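Side-chain contacts in cryptochrome DASH (Arabidopsis thaliana, PDB 2J4D), which repairs cyclobutane pyrimidine dimers in single-stranded DNA as a photolyase carrying FAD and a folate antenna, and may act as a blue-light photoreceptor: residues R6-A9 with E14-S17; V41-F46 with S129-F134; R77-T82 with L235-Q240; C398-R403 with T490-K495. All coordinates share one frame; numbering follows the deposited sequence.

Interaction 1. Residues R6-A9 with E14-S17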
# COMPACT_ATOMS: atom_id res chain seq x y z
N ARG A 6 -5.67 3.27 -17.69
CA ARG A 6 -5.71 2.08 -16.85
C ARG A 6 -4.29 1.72 -16.44
O ARG A 6 -3.37 1.79 -17.25
CB ARG A 6 -6.28 0.88 -17.62
CG ARG A 6 -7.79 0.74 -17.63
CD ARG A 6 -8.16 -0.67 -18.08
NE ARG A 6 -9.10 -1.32 -17.16
CZ ARG A 6 -9.11 -2.62 -16.88
NH1 ARG A 6 -8.22 -3.42 -17.46
NH2 ARG A 6 -9.99 -3.12 -16.03
N VAL A 7 -4.10 1.34 -15.18
CA VAL A 7 -2.78 0.92 -14.72
C VAL A 7 -3.01 -0.45 -14.11
O VAL A 7 -3.75 -0.57 -13.13
CB VAL A 7 -2.19 1.84 -13.64
CG1 VAL A 7 -0.74 1.39 -13.30
CG2 VAL A 7 -2.19 3.28 -14.12
N PRO A 8 -2.46 -1.51 -14.71
CA PRO A 8 -1.63 -1.51 -15.93
C PRO A 8 -2.53 -1.22 -17.14
O PRO A 8 -3.75 -1.32 -17.04
CB PRO A 8 -1.07 -2.92 -15.96
CG PRO A 8 -2.19 -3.74 -15.37
CD PRO A 8 -2.64 -2.88 -14.20
N ALA A 9 -1.93 -0.87 -18.27
CA ALA A 9 -2.71 -0.56 -19.47
C ALA A 9 -3.06 -1.80 -20.29
O ALA A 9 -3.75 -1.72 -21.30
CB ALA A 9 -1.96 0.46 -20.34
N GLU A 14 -4.37 -9.89 -22.04
CA GLU A 14 -2.94 -9.74 -21.78
C GLU A 14 -2.66 -9.98 -20.30
O GLU A 14 -1.68 -10.62 -19.94
CB GLU A 14 -2.48 -8.35 -22.15
CG GLU A 14 -2.50 -8.06 -23.63
CD GLU A 14 -1.97 -6.68 -23.94
OE1 GLU A 14 -2.56 -5.70 -23.44
OE2 GLU A 14 -0.96 -6.58 -24.67
N ILE A 15 -3.52 -9.44 -19.44
CA ILE A 15 -3.35 -9.62 -18.01
C ILE A 15 -3.45 -11.10 -17.68
O ILE A 15 -2.64 -11.62 -16.93
CB ILE A 15 -4.41 -8.83 -17.21
CG1 ILE A 15 -4.16 -7.33 -17.34
CG2 ILE A 15 -4.37 -9.24 -15.74
CD1 ILE A 15 -5.21 -6.48 -16.65
N ASP A 16 -4.44 -11.78 -18.26
CA ASP A 16 -4.58 -13.20 -17.97
C ASP A 16 -3.41 -14.06 -18.44
O ASP A 16 -3.00 -15.00 -17.75
CB ASP A 16 -5.89 -13.75 -18.54
CG ASP A 16 -7.11 -13.23 -17.80
OD1 ASP A 16 -6.98 -12.89 -16.61
OD2 ASP A 16 -8.20 -13.17 -18.41
N SER A 17 -2.85 -13.76 -19.61
CA SER A 17 -1.73 -14.57 -20.10
C SER A 17 -0.44 -14.28 -19.34
O SER A 17 0.36 -15.18 -19.10
CB SER A 17 -1.51 -14.36 -21.60
OG SER A 17 -1.16 -13.02 -21.89
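The guanidinium of Arg6 is met by the terminal methyl of Ile15, CD1, which comes in obliquely, neither squarely over a face nor at an edge, and stays 4.4 Å from Arg6 NH1. The same methyl reaches the ring of Pro8, with Ile15 CD1 4.3 Å from Pro8 CG, so one branch tip touches both residues of 6-9 that take part. Ile15 gets there because its side chain runs out extended, CD1 anti to CA (chi2 176°), from the first turns of helix 12-26 back toward the end of strand 4-7. Pro8 follows a cis peptide bond, where the chain leaves the strand, and its CG is the ring atom nearest the isoleucine. On the helix, Ser17 OG bonds back to Glu14 O at 3.1 Å, approaching from above the carbonyl plane.

Strand 4-7 pairs in parallel with strand 245-248, Val7 bonding to Arg247 and Val249, and Pro8 packs on helix 252-265 through Ala254 and Glu261 and on Trp291 of helix 289-293. Across the two segments a single methyl approaches Pro8 and Arg6, so the contact is purely van der Waals and rather loose, burying 111 Å². Its chemistry is that of an arginine whose charge is met by the carboxylate of Glu12 in the first turn of helix 12-26, while a methyl from the next turn touches one of its nitrogens and extends the apolar surface made by Pro8.

Interaction 2. Residues V41-F46 with S129-F134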
# COMPACT_ATOMS: atom_id res chain seq x y z
N VAL A 41 -7.73 -29.99 9.18
CA VAL A 41 -8.16 -28.72 8.63
C VAL A 41 -7.43 -27.50 9.19
O VAL A 41 -7.11 -27.44 10.38
CB VAL A 41 -9.67 -28.51 8.87
CG1 VAL A 41 -10.11 -27.14 8.36
CG2 VAL A 41 -10.46 -29.61 8.16
N THR A 42 -7.19 -26.53 8.32
CA THR A 42 -6.56 -25.28 8.73
C THR A 42 -7.33 -24.14 8.07
O THR A 42 -7.91 -24.31 6.99
CB THR A 42 -5.07 -25.18 8.31
OG1 THR A 42 -4.50 -23.99 8.87
CG2 THR A 42 -4.95 -25.09 6.79
N ILE A 43 -7.35 -22.99 8.72
CA ILE A 43 -8.02 -21.83 8.18
C ILE A 43 -6.92 -20.83 7.82
O ILE A 43 -6.01 -20.62 8.62
CB ILE A 43 -8.97 -21.19 9.22
CG1 ILE A 43 -10.19 -22.09 9.43
CG2 ILE A 43 -9.37 -19.77 8.77
CD1 ILE A 43 -11.06 -21.72 10.62
N LEU A 44 -6.99 -20.26 6.62
CA LEU A 44 -6.03 -19.25 6.20
C LEU A 44 -6.77 -17.92 6.22
O LEU A 44 -7.70 -17.69 5.43
CB LEU A 44 -5.51 -19.53 4.78
CG LEU A 44 -4.53 -18.49 4.20
CD1 LEU A 44 -3.32 -18.32 5.12
CD2 LEU A 44 -4.09 -18.95 2.81
N TRP A 45 -6.37 -17.04 7.13
CA TRP A 45 -7.00 -15.74 7.29
C TRP A 45 -6.24 -14.64 6.54
O TRP A 45 -5.11 -14.29 6.92
CB TRP A 45 -7.13 -15.43 8.79
CG TRP A 45 -7.55 -14.03 9.14
CD1 TRP A 45 -8.42 -13.23 8.47
CD2 TRP A 45 -7.12 -13.29 10.29
NE1 TRP A 45 -8.56 -12.02 9.12
CE2 TRP A 45 -7.77 -12.03 10.24
CE3 TRP A 45 -6.25 -13.56 11.36
CZ2 TRP A 45 -7.58 -11.05 11.22
CZ3 TRP A 45 -6.06 -12.58 12.33
CH2 TRP A 45 -6.72 -11.34 12.25
N PHE A 46 -6.86 -14.13 5.48
CA PHE A 46 -6.29 -13.08 4.64
C PHE A 46 -6.60 -11.68 5.19
O PHE A 46 -7.68 -11.43 5.70
CB PHE A 46 -6.88 -13.15 3.22
CG PHE A 46 -6.25 -14.21 2.34
CD1 PHE A 46 -5.12 -13.91 1.58
CD2 PHE A 46 -6.83 -15.47 2.21
CE1 PHE A 46 -4.57 -14.85 0.70
CE2 PHE A 46 -6.29 -16.42 1.33
CZ PHE A 46 -5.16 -16.11 0.57
N SER A 129 -15.66 -19.07 15.26
CA SER A 129 -16.85 -19.82 14.87
C SER A 129 -16.54 -20.83 13.77
O SER A 129 -16.95 -22.00 13.84
CB SER A 129 -17.93 -18.85 14.38
OG SER A 129 -19.09 -19.56 13.98
N LEU A 130 -15.82 -20.38 12.74
CA LEU A 130 -15.45 -21.26 11.64
C LEU A 130 -14.51 -22.35 12.13
O LEU A 130 -14.62 -23.49 11.70
CB LEU A 130 -14.78 -20.47 10.51
CG LEU A 130 -15.68 -19.51 9.72
CD1 LEU A 130 -14.82 -18.65 8.78
CD2 LEU A 130 -16.71 -20.31 8.91
N ALA A 131 -13.59 -21.99 13.03
CA ALA A 131 -12.64 -22.97 13.54
C ALA A 131 -13.38 -24.11 14.24
O ALA A 131 -13.06 -25.29 14.03
CB ALA A 131 -11.67 -22.30 14.50
N LYS A 132 -14.35 -23.75 15.07
CA LYS A 132 -15.14 -24.76 15.79
C LYS A 132 -15.95 -25.58 14.79
O LYS A 132 -15.93 -26.81 14.83
CB LYS A 132 -16.09 -24.08 16.77
CG LYS A 132 -17.00 -25.05 17.51
CD LYS A 132 -17.97 -24.31 18.43
CE LYS A 132 -18.93 -25.26 19.13
NZ LYS A 132 -18.21 -26.22 20.02
N ASP A 133 -16.66 -24.90 13.91
CA ASP A 133 -17.48 -25.57 12.91
C ASP A 133 -16.72 -26.61 12.08
O ASP A 133 -17.21 -27.73 11.89
CB ASP A 133 -18.12 -24.55 11.97
CG ASP A 133 -19.21 -23.73 12.65
OD1 ASP A 133 -19.48 -23.96 13.84
OD2 ASP A 133 -19.78 -22.85 11.97
N PHE A 134 -15.54 -26.24 11.59
CA PHE A 134 -14.76 -27.14 10.76
C PHE A 134 -13.65 -27.89 11.48
O PHE A 134 -12.90 -28.64 10.85
CB PHE A 134 -14.19 -26.36 9.57
CG PHE A 134 -15.25 -25.85 8.63
CD1 PHE A 134 -15.79 -26.68 7.66
CD2 PHE A 134 -15.73 -24.55 8.75
CE1 PHE A 134 -16.81 -26.22 6.82
CE2 PHE A 134 -16.75 -24.09 7.92
CZ PHE A 134 -17.29 -24.93 6.95
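Strand 41-46 and the end of helix 123-134 run nearly antiparallel, their short axes at 159° and 9.2 Å apart at closest approach. The backbones are nearest at Val41 and Phe134, whose CA atoms lie 7.1 Å apart, and almost as near at Ile43 and Ala131. Ile43 provides the main wedge: its CG1 lies anti to the carbonyl carbon (chi1 -72°), and the extended branch carries CD1 onto the helix backbone, 3.5 Å from Ala131 N. The same methyl touches the beta carbons of both helix residues, with Ile43 CD1 3.9 Å from Leu130 CB and 4.0 Å from Ala131 CB. At the other end, Val41 meets the last residue of the segment, its CG2 3.8 Å from Phe134 O and its CG1 4.3 Å from Phe134 CB. The Phe134 side chain leads away at its end and touches Leu69 and Pro221.

This is the helix-on-sheet packing of the Rossmann-like alpha/beta domain of photolyases. Strand 41-46 is central in the parallel sheet, between 67-74 and 138-142; Ile43 also touches Val139 and Val71, and Leu130 shares Val71, so the helix, which leads on to strand 138-142, packs across strands 41-46 and 67-74.

Interaction 3. Residues R77-T82 with L235-Q240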
# COMPACT_ATOMS: atom_id res chain seq x y z
N ARG A 77 -15.12 -2.24 11.04
CA ARG A 77 -14.32 -1.11 11.51
C ARG A 77 -13.53 -0.45 10.37
O ARG A 77 -13.16 0.71 10.46
CB ARG A 77 -13.37 -1.58 12.62
CG ARG A 77 -14.10 -1.96 13.90
CD ARG A 77 -13.24 -2.79 14.85
NE ARG A 77 -12.90 -4.08 14.27
CZ ARG A 77 -12.66 -5.19 14.98
NH1 ARG A 77 -12.73 -5.15 16.30
NH2 ARG A 77 -12.38 -6.32 14.35
N LEU A 78 -13.30 -1.20 9.29
CA LEU A 78 -12.56 -0.68 8.15
C LEU A 78 -13.37 0.41 7.42
O LEU A 78 -12.82 1.20 6.65
CB LEU A 78 -12.24 -1.82 7.18
CG LEU A 78 -11.26 -1.53 6.04
CD1 LEU A 78 -9.89 -1.19 6.63
CD2 LEU A 78 -11.15 -2.75 5.14
N PHE A 79 -14.67 0.44 7.68
CA PHE A 79 -15.52 1.41 7.04
C PHE A 79 -16.22 2.35 8.00
O PHE A 79 -17.35 2.78 7.75
CB PHE A 79 -16.53 0.70 6.14
CG PHE A 79 -15.88 -0.01 5.00
CD1 PHE A 79 -15.50 0.69 3.86
CD2 PHE A 79 -15.55 -1.36 5.11
CE1 PHE A 79 -14.80 0.05 2.84
CE2 PHE A 79 -14.85 -2.00 4.09
CZ PHE A 79 -14.48 -1.29 2.96
N HIS A 80 -15.55 2.64 9.10
CA HIS A 80 -16.07 3.59 10.07
C HIS A 80 -15.32 4.89 9.78
O HIS A 80 -15.30 5.31 8.63
CB HIS A 80 -15.85 3.09 11.50
CG HIS A 80 -16.80 2.01 11.90
ND1 HIS A 80 -16.62 1.23 13.02
CD2 HIS A 80 -17.95 1.58 11.32
CE1 HIS A 80 -17.62 0.37 13.12
NE2 HIS A 80 -18.44 0.56 12.10
N THR A 81 -14.68 5.51 10.77
CA THR A 81 -13.98 6.77 10.50
C THR A 81 -12.55 6.84 11.03
O THR A 81 -12.15 6.02 11.85
CB THR A 81 -14.76 7.95 11.10
OG1 THR A 81 -14.95 7.73 12.50
CG2 THR A 81 -16.11 8.10 10.42
N THR A 82 -11.79 7.82 10.55
CA THR A 82 -10.42 7.97 11.00
C THR A 82 -10.38 8.36 12.47
O THR A 82 -11.33 8.94 13.00
CB THR A 82 -9.63 8.97 10.13
OG1 THR A 82 -10.28 10.24 10.13
CG2 THR A 82 -9.54 8.45 8.69
N LEU A 235 -21.92 -1.69 2.29
CA LEU A 235 -20.99 -1.24 3.32
C LEU A 235 -21.19 0.20 3.73
O LEU A 235 -20.51 0.69 4.63
CB LEU A 235 -19.55 -1.42 2.83
CG LEU A 235 -19.28 -2.87 2.47
CD1 LEU A 235 -17.87 -3.03 1.93
CD2 LEU A 235 -19.52 -3.72 3.70
N GLY A 236 -22.11 0.88 3.06
CA GLY A 236 -22.37 2.26 3.41
C GLY A 236 -21.46 3.27 2.74
O GLY A 236 -21.29 4.39 3.22
N VAL A 237 -20.85 2.87 1.62
CA VAL A 237 -19.96 3.76 0.89
C VAL A 237 -20.55 4.02 -0.49
O VAL A 237 -20.95 3.09 -1.19
CB VAL A 237 -18.55 3.14 0.72
CG1 VAL A 237 -17.66 4.07 -0.10
CG2 VAL A 237 -17.92 2.89 2.09
N GLU A 238 -20.63 5.28 -0.88
CA GLU A 238 -21.15 5.62 -2.20
C GLU A 238 -20.03 5.35 -3.20
O GLU A 238 -18.95 5.94 -3.11
CB GLU A 238 -21.55 7.10 -2.25
CG GLU A 238 -22.24 7.53 -3.54
CD GLU A 238 -23.47 6.69 -3.86
OE1 GLU A 238 -24.15 6.24 -2.92
OE2 GLU A 238 -23.76 6.50 -5.06
N PRO A 239 -20.26 4.44 -4.15
CA PRO A 239 -19.23 4.14 -5.14
C PRO A 239 -18.74 5.40 -5.83
O PRO A 239 -19.49 6.36 -6.01
CB PRO A 239 -19.94 3.20 -6.11
CG PRO A 239 -20.90 2.47 -5.22
CD PRO A 239 -21.45 3.59 -4.36
N GLN A 240 -17.47 5.40 -6.22
CA GLN A 240 -16.87 6.52 -6.92
C GLN A 240 -16.00 5.93 -8.01
O GLN A 240 -15.30 4.95 -7.79
CB GLN A 240 -16.00 7.35 -5.96
CG GLN A 240 -15.50 8.65 -6.56
CD GLN A 240 -14.60 9.41 -5.60
OE1 GLN A 240 -14.89 9.50 -4.41
NE2 GLN A 240 -13.51 9.97 -6.12
O HOH W 1 -19.66 2.77 5.98
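Leu235 opens the second segment by laying its CD1 methyl over one face of the Phe79 ring. The carbon lies 4.1 Å from the ring centroid, 23° off the normal and displaced toward the rim, which makes a CH-pi contact; the nearest ring atoms are CE2 and CZ, with Leu235 CD1 3.9 Å from Phe79 CE2. The leucine has CG anti to its carbonyl carbon (chi1 -58°), and from there the extended chain lifts CD1 to the ring. Its own carbonyl turns to a water that donates to Leu235 O at 2.6 Å and to Phe79 O at 2.9 Å, so one molecule ties the two backbones together beside the apolar contact.

Gly236 follows with a positive phi of 86°, a conformation in which a beta carbon would press against the preceding carbonyl oxygen. After it, Val237 again points its side chain toward the phenylalanine and places CG2 3.7 Å from Phe79 CD1, approaching the ring obliquely and with its side chain at about a right angle to that of Phe79. Thus two aliphatic residues, one before and one after the glycine, grip different parts of one ring. Further on, Gln240 NE2 reaches Ser384 O.

Both Phe79 and Leu235 also lean on Leu74, and Leu235 on Met99 of helix 92-111. The contact is loop-to-loop packing: it joins the loop after strand 67-74 in the photolyase alpha/beta domain to the long connection from helix 194-204 to strand 245-248. The Phe79 side chain stays about 12 Å from the bound folate, so this is structural packing outside the antenna pocket.

Interaction 4. Residues C398-R403 with T490-K495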
# COMPACT_ATOMS: atom_id res chain seq x y z
N CYS A 398 2.58 17.97 1.83
CA CYS A 398 2.79 17.75 3.27
C CYS A 398 3.47 18.99 3.87
O CYS A 398 3.04 19.51 4.91
CB CYS A 398 3.68 16.52 3.49
SG CYS A 398 4.37 16.42 5.17
N SER A 399 4.52 19.45 3.22
CA SER A 399 5.24 20.63 3.70
C SER A 399 4.30 21.84 3.71
O SER A 399 4.28 22.61 4.66
CB SER A 399 6.44 20.92 2.79
OG SER A 399 7.16 22.06 3.24
N PHE A 400 3.51 21.99 2.66
CA PHE A 400 2.58 23.11 2.58
C PHE A 400 1.58 23.13 3.74
O PHE A 400 1.36 24.17 4.38
CB PHE A 400 1.80 23.07 1.26
CG PHE A 400 0.92 24.27 1.05
CD1 PHE A 400 1.46 25.47 0.59
CD2 PHE A 400 -0.44 24.20 1.32
CE1 PHE A 400 0.65 26.59 0.41
CE2 PHE A 400 -1.26 25.32 1.14
CZ PHE A 400 -0.71 26.52 0.68
N LEU A 401 0.96 21.98 4.00
CA LEU A 401 -0.02 21.89 5.08
C LEU A 401 0.58 22.20 6.43
O LEU A 401 -0.01 22.93 7.23
CB LEU A 401 -0.65 20.50 5.11
CG LEU A 401 -1.70 20.35 6.22
CD1 LEU A 401 -2.85 19.50 5.71
CD2 LEU A 401 -1.07 19.74 7.47
N VAL A 402 1.75 21.63 6.69
CA VAL A 402 2.42 21.82 7.96
C VAL A 402 3.11 23.17 8.15
O VAL A 402 2.92 23.83 9.17
CB VAL A 402 3.49 20.72 8.19
CG1 VAL A 402 4.32 21.03 9.43
CG2 VAL A 402 2.82 19.36 8.33
N ARG A 403 3.90 23.57 7.16
CA ARG A 403 4.67 24.80 7.27
C ARG A 403 4.03 26.09 6.75
O ARG A 403 4.16 27.13 7.38
CB ARG A 403 6.03 24.59 6.61
CG ARG A 403 6.77 23.41 7.22
CD ARG A 403 8.24 23.35 6.83
NE ARG A 403 8.96 22.38 7.65
CZ ARG A 403 8.78 21.06 7.57
NH1 ARG A 403 7.91 20.58 6.69
NH2 ARG A 403 9.44 20.24 8.37
N THR A 490 -5.52 33.14 -2.96
CA THR A 490 -4.65 32.24 -2.22
C THR A 490 -5.14 32.28 -0.78
O THR A 490 -5.45 33.35 -0.25
CB THR A 490 -3.20 32.71 -2.29
OG1 THR A 490 -3.13 34.09 -1.93
CG2 THR A 490 -2.64 32.51 -3.69
N VAL A 491 -5.22 31.11 -0.15
CA VAL A 491 -5.71 31.01 1.22
C VAL A 491 -4.71 31.48 2.28
O VAL A 491 -5.10 31.91 3.37
CB VAL A 491 -6.16 29.57 1.54
CG1 VAL A 491 -4.97 28.63 1.57
CG2 VAL A 491 -6.91 29.54 2.86
N VAL A 492 -3.42 31.39 1.96
CA VAL A 492 -2.36 31.83 2.88
C VAL A 492 -1.16 32.27 2.05
O VAL A 492 -1.00 31.86 0.90
CB VAL A 492 -1.81 30.69 3.77
CG1 VAL A 492 -2.74 30.42 4.92
CG2 VAL A 492 -1.58 29.44 2.92
N PRO A 493 -0.31 33.11 2.63
CA PRO A 493 0.90 33.59 1.97
C PRO A 493 1.87 32.43 2.10
O PRO A 493 1.67 31.55 2.95
CB PRO A 493 1.29 34.80 2.84
CG PRO A 493 0.79 34.39 4.21
CD PRO A 493 -0.59 33.89 3.85
N LEU A 494 2.89 32.37 1.26
CA LEU A 494 3.84 31.28 1.39
C LEU A 494 4.76 31.74 2.50
O LEU A 494 5.11 32.93 2.58
CB LEU A 494 4.61 31.07 0.09
CG LEU A 494 3.74 30.49 -1.02
CD1 LEU A 494 4.50 30.53 -2.33
CD2 LEU A 494 3.31 29.06 -0.67
N LYS A 495 5.10 30.82 3.39
CA LYS A 495 5.97 31.11 4.51
C LYS A 495 7.34 31.63 4.09
O LYS A 495 7.94 32.40 4.83
CB LYS A 495 6.11 29.87 5.37
CG LYS A 495 6.81 30.11 6.67
CD LYS A 495 7.24 28.80 7.27
CE LYS A 495 8.53 29.00 8.00
NZ LYS A 495 8.51 28.40 9.35
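Phe400 leaves helix 391-404 with CG anti to the backbone N (chi1 -175°), which carries the ring from CB and CG out toward the chain end at 490-495. One side of the ring brings CE1 to Leu494, whose CD2 methyl lies at the ring edge, in its plane, 3.8 Å from Phe400 CE1. At the tip, Phe400 CZ meets Val492 CG2, also at 3.8 Å; the two side chains come from opposite directions, and the methyl is oblique to the ring. With Val492 CG1 anti to the carbonyl carbon (chi1 -79°), CG2 falls between backbone N and carbonyl carbon. A turn later on the helix, the carbonyl of Arg403 is approached by the aliphatic part of Lys495, with Lys495 CD 3.5 Å from Arg403 O and no hydrogen bond. The two charged ends stay apart, Lys495 NZ 6.3 Å from Arg403 NE, and Arg403 NH1 is hydrogen-bonded to Gly435 O.

Segment 490-495 follows helix 483-486 and lies against the end of helix 391-404 in the FAD-binding domain. Tyr373 completes the cluster, its ring meeting that of Phe400 and its hydroxyl bonded to Val492 O, while Val492 also rests on Leu362 of helix 360-367; helix 391-404 packs on helix 425-436 through Val402 and Ala436.

The four contacts are spread through the chain and none touches another. Interaction 1 closes near the N-terminus, before strand 41-46 opens interaction 2. Interactions 2 and 3 interlock along the chain, their segments alternating, and come within about 7 Å at their nearest atoms: strand 67-74 neighbours strand 41-46 of interaction 2 and leads into the loop of interaction 3. Interaction 4 comes last, in the FAD-binding domain, its centre about 51 Å from that of interaction 2, on the opposite side of the chain's centre. Together they place packing in both domains, the alpha/beta one and the helical one that holds the flavin, and in the connection between them.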